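Local structure of putative protease (Parabacteroides distasonis ATCC 8503, 3KD4) at residues 296-299 against 304-307; 330-333 against 338-341. The protein is of unknown function but is probably an exported protease, with a central region likely to have a transglutaminase-like fold. One frame throughout, in Å; residues are numbered along the deposited sequence.

Contact 1: residues 296-299 against 304-307; sequences VMLN and PSEV
Asn299, close to the end of helix 287-300, and Pro304, just ahead of strand 305-312, bring their CA atoms to 5.2 Å, so the chain leaves the helix, turns within four residues and starts the strand beside it. The side chain of Asn299 spans this gap and holds the backbone of Ser305 at two points; its CG lies beside its own backbone N (chi1 -79°), which directs the amide to the strand. Asn299 OD1 accepts a hydrogen bond from Ser305 N at 3.0 Å; the bond is somewhat bent, 150° at the hydrogen, and the donor stands well above the plane of the side-chain carbonyl. Asn299 ND2 donates to Ser305 O, also at 3.0 Å, nearly straight at 170° and with the oxygen lying in the amide plane. ND2 is also bonded to Asn295 O, one turn back in the helix, which, with the two bonds to Ser305, leaves the amide little freedom to flip. The order of elements, a helix joined by a short turn to a strand of an antiparallel sheet on which it packs, is consistent with the core of a transglutaminase-like fold. Ser305 turns its CB toward Leu298: CB of Leu298 lies 3.2 Å from Ser305 OG, and CD1 of Leu298 approaches Ser305 OG to 3.5 Å. This hydroxyl, pressed against an apolar side chain, finds its polar partner in Ile303 O. Leu298 itself is buried and continues onto Ile251 of helix 244-258 and Val330 of the neighbouring strand. Pro304 CA sits 3.5 Å from Asn299 OD1.

Contact 2: residues 330-333 against 338-341; sequences VKAT and DQYL
Thr333 and Asp338 meet side chain to side chain beside the turn joining two antiparallel strands: Thr333 OG1 donates to Asp338 OD1 at 2.6 Å, arriving nearly along the carboxylate C-O axis. Asp338 holds its CG beside its own backbone N (chi1 -74°), which swings the carboxylate over to the opposite strand, where Asp338 OD1 also packs 3.5 Å from CG2 of Thr333. The other oxygen, Asp338 OD2, comes across the chain of Lys331 at an angle, 3.5 Å from Lys331 CD. Lys331 NZ stays 4.4 Å from Asp338 OD2, too far for a salt bridge; it has a long, weak ion pair with Glu306 OE1. On the same face the CD1-CE1 side of the Tyr340 ring runs beside Lys331, with Tyr340 CD1 4.1 Å from Lys331 CB, and both side chains reach Leu308 and Ile363. The other face carries Val330, Ala332, Gln339 and Leu341. Gln339 places CG between its backbone N and carbonyl carbon (chi1 65°) and is extended beyond CG, and its NE2 bonds to Gln245 OE1. Val330 and Leu341 have their CB atoms 4.5 Å apart, and Val330 packs on Leu294 and Leu298 of helix 287-300. Paired backbone bonds join Val330 to Leu341 and Ala332 to Gln339, with Leu341 N to Val330 O at 2.7 Å. The alternating hydrogen-bonded and non-hydrogen-bonded pairs are those of antiparallel strands; joined by a short turn, strands 327-334 and 337-341 make a beta hairpin at one edge of a five-stranded sheet.

Overall arrangement
Contacts 1 and 2, with centres about 9 Å apart, share one antiparallel sheet: strand 305-312 from contact 1 lies next to strand 327-334 from contact 2, and Thr333 N is probably hydrogen-bonded to Pro304 O at 2.8 Å. Both are partly buried: contact 1 has one buried residue, Leu298, with Asn299 and Pro304 exposed, while contact 2 buries Val330 and Ala332 and exposes Asp338. Contact 1 joins helix to strand, through one side-chain amide gripping backbone polar atoms; contact 2 joins strand to strand, mostly through backbone bonds. Helix 287-300 adjoins the buried side of both. The opposite sheet face is mixed, the Glu306-Lys331 charges and the Thr333-Asp338 bond lying beside Tyr340 packing.

Contact 1: residues 296-299 against 304-307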
loop_
_atom_site.group_PDB
_atom_site.type_symbol
_atom_site.label_atom_id
_atom_site.label_comp_id
_atom_site.label_asym_id
_atom_site.label_seq_id
_atom_site.Cartn_x
_atom_site.Cartn_y
_atom_site.Cartn_z
ATOM N N VAL A 296 2.863 2.269 -23.724
ATOM C CA VAL A 296 2.739 2.037 -25.173
ATOM C C VAL A 296 2.294 3.321 -25.887
ATOM O O VAL A 296 2.840 3.701 -26.915
ATOM C CB VAL A 296 1.735 0.921 -25.471
ATOM C CG1 VAL A 296 1.315 0.926 -26.951
ATOM C CG2 VAL A 296 2.323 -0.454 -25.039
HETATM N N MSE A 297 1.331 4.013 -25.303
HETATM C CA MSE A 297 0.774 5.201 -25.950
HETATM C C MSE A 297 1.771 6.355 -25.892
HETATM O O MSE A 297 1.994 7.040 -26.903
HETATM C CB MSE A 297 -0.555 5.568 -25.306
HETATM C CG MSE A 297 -1.618 4.566 -25.606
HETATM SE SE MSE A 297 -3.420 5.073 -24.973
HETATM C CE MSE A 297 -3.813 6.303 -26.453
ATOM N N LEU A 298 2.379 6.587 -24.727
ATOM C CA LEU A 298 3.432 7.622 -24.641
ATOM C C LEU A 298 4.547 7.397 -25.663
ATOM O O LEU A 298 4.890 8.304 -26.420
ATOM C CB LEU A 298 4.029 7.716 -23.244
ATOM C CG LEU A 298 3.070 8.215 -22.162
ATOM C CD1 LEU A 298 3.701 7.996 -20.770
ATOM C CD2 LEU A 298 2.706 9.678 -22.391
ATOM N N ASN A 299 5.092 6.181 -25.713
ATOM C CA ASN A 299 6.137 5.885 -26.697
ATOM C C ASN A 299 5.672 6.097 -28.129
ATOM O O ASN A 299 6.423 6.644 -28.938
ATOM C CB ASN A 299 6.695 4.488 -26.517
ATOM C CG ASN A 299 7.692 4.419 -25.369
ATOM O OD1 ASN A 299 8.758 5.001 -25.445
ATOM N ND2 ASN A 299 7.327 3.730 -24.296
ATOM N N PRO A 304 9.743 9.164 -24.922
ATOM C CA PRO A 304 10.382 7.939 -24.486
ATOM C C PRO A 304 9.950 7.616 -23.060
ATOM O O PRO A 304 10.067 8.474 -22.173
ATOM C CB PRO A 304 11.871 8.273 -24.590
ATOM C CG PRO A 304 11.918 9.353 -25.606
ATOM C CD PRO A 304 10.735 10.176 -25.333
ATOM N N SER A 305 9.431 6.404 -22.871
ATOM C CA SER A 305 8.802 5.998 -21.626
ATOM C C SER A 305 9.101 4.542 -21.281
ATOM O O SER A 305 9.372 3.693 -22.153
ATOM C CB SER A 305 7.266 6.199 -21.693
ATOM O OG SER A 305 6.951 7.579 -21.954
ATOM N N GLU A 306 9.030 4.248 -19.996
ATOM C CA GLU A 306 9.240 2.887 -19.493
ATOM C C GLU A 306 8.405 2.625 -18.240
ATOM O O GLU A 306 8.206 3.531 -17.423
ATOM C CB GLU A 306 10.703 2.736 -19.090
ATOM C CG GLU A 306 11.574 1.977 -20.026
ATOM C CD GLU A 306 12.939 1.644 -19.380
ATOM O OE1 GLU A 306 13.702 2.588 -19.142
ATOM O OE2 GLU A 306 13.195 0.451 -19.095
ATOM N N VAL A 307 7.997 1.377 -18.048
ATOM C CA VAL A 307 7.326 0.955 -16.822
ATOM C C VAL A 307 8.383 0.795 -15.721
ATOM O O VAL A 307 9.525 0.368 -15.973
ATOM C CB VAL A 307 6.500 -0.342 -17.050
ATOM C CG1 VAL A 307 5.868 -0.833 -15.752
ATOM C CG2 VAL A 307 5.418 -0.104 -18.137
#

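Contact 2: residues 330-333 against 338-341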
loop_
_atom_site.group_PDB
_atom_site.type_symbol
_atom_site.label_atom_id
_atom_site.label_comp_id
_atom_site.label_asym_id
_atom_site.label_seq_id
_atom_site.Cartn_x
_atom_site.Cartn_y
_atom_site.Cartn_z
ATOM N N VAL A 330 5.116 4.823 -14.406
ATOM C CA VAL A 330 5.666 5.004 -15.719
ATOM C C VAL A 330 6.573 6.228 -15.662
ATOM O O VAL A 330 6.213 7.263 -15.093
ATOM C CB VAL A 330 4.550 5.167 -16.756
ATOM C CG1 VAL A 330 5.105 5.486 -18.172
ATOM C CG2 VAL A 330 3.682 3.896 -16.782
ATOM N N LYS A 331 7.758 6.085 -16.238
ATOM C CA LYS A 331 8.699 7.173 -16.419
ATOM C C LYS A 331 8.496 7.722 -17.840
ATOM O O LYS A 331 8.465 6.941 -18.791
ATOM C CB LYS A 331 10.114 6.585 -16.267
ATOM C CG LYS A 331 11.260 7.397 -16.747
ATOM C CD LYS A 331 12.598 6.719 -16.356
ATOM C CE LYS A 331 12.981 5.487 -17.180
ATOM N NZ LYS A 331 13.842 5.782 -18.361
ATOM N N ALA A 332 8.365 9.047 -17.977
ATOM C CA ALA A 332 8.263 9.713 -19.292
ATOM C C ALA A 332 9.345 10.780 -19.405
ATOM O O ALA A 332 9.491 11.619 -18.527
ATOM C CB ALA A 332 6.903 10.344 -19.491
ATOM N N THR A 333 10.113 10.737 -20.482
ATOM C CA THR A 333 11.171 11.732 -20.690
ATOM C C THR A 333 10.623 12.848 -21.570
ATOM O O THR A 333 10.298 12.605 -22.725
ATOM C CB THR A 333 12.377 11.112 -21.352
ATOM O OG1 THR A 333 12.775 9.988 -20.571
ATOM C CG2 THR A 333 13.544 12.125 -21.450
ATOM N N ASP A 338 12.972 13.641 -16.953
ATOM C CA ASP A 338 12.030 12.620 -16.598
ATOM C C ASP A 338 10.946 13.102 -15.653
ATOM O O ASP A 338 11.201 13.867 -14.759
ATOM C CB ASP A 338 12.756 11.444 -15.974
ATOM C CG ASP A 338 13.510 10.637 -16.972
ATOM O OD1 ASP A 338 13.314 10.819 -18.205
ATOM O OD2 ASP A 338 14.300 9.781 -16.499
ATOM N N GLN A 339 9.724 12.602 -15.850
ATOM C CA GLN A 339 8.671 12.765 -14.869
ATOM C C GLN A 339 8.017 11.419 -14.691
ATOM O O GLN A 339 8.064 10.564 -15.597
ATOM C CB GLN A 339 7.656 13.858 -15.302
ATOM C CG GLN A 339 6.884 13.512 -16.564
ATOM C CD GLN A 339 6.135 14.712 -17.125
ATOM O OE1 GLN A 339 4.923 14.683 -17.245
ATOM N NE2 GLN A 339 6.856 15.763 -17.459
ATOM N N TYR A 340 7.447 11.217 -13.516
ATOM C CA TYR A 340 6.867 9.934 -13.139
ATOM C C TYR A 340 5.347 10.011 -13.054
ATOM O O TYR A 340 4.816 10.954 -12.493
ATOM C CB TYR A 340 7.454 9.466 -11.811
ATOM C CG TYR A 340 8.969 9.453 -11.863
ATOM C CD1 TYR A 340 9.638 8.635 -12.773
ATOM C CD2 TYR A 340 9.734 10.281 -11.036
ATOM C CE1 TYR A 340 11.040 8.612 -12.845
ATOM C CE2 TYR A 340 11.139 10.256 -11.087
ATOM C CZ TYR A 340 11.773 9.411 -12.010
ATOM O OH TYR A 340 13.119 9.418 -12.129
ATOM N N LEU A 341 4.678 9.023 -13.649
ATOM C CA LEU A 341 3.224 8.943 -13.622
ATOM C C LEU A 341 2.824 7.732 -12.785
ATOM O O LEU A 341 3.232 6.599 -13.073
ATOM C CB LEU A 341 2.668 8.838 -15.050
ATOM C CG LEU A 341 3.319 9.699 -16.135
ATOM C CD1 LEU A 341 2.457 9.713 -17.396
ATOM C CD2 LEU A 341 3.563 11.120 -15.647
#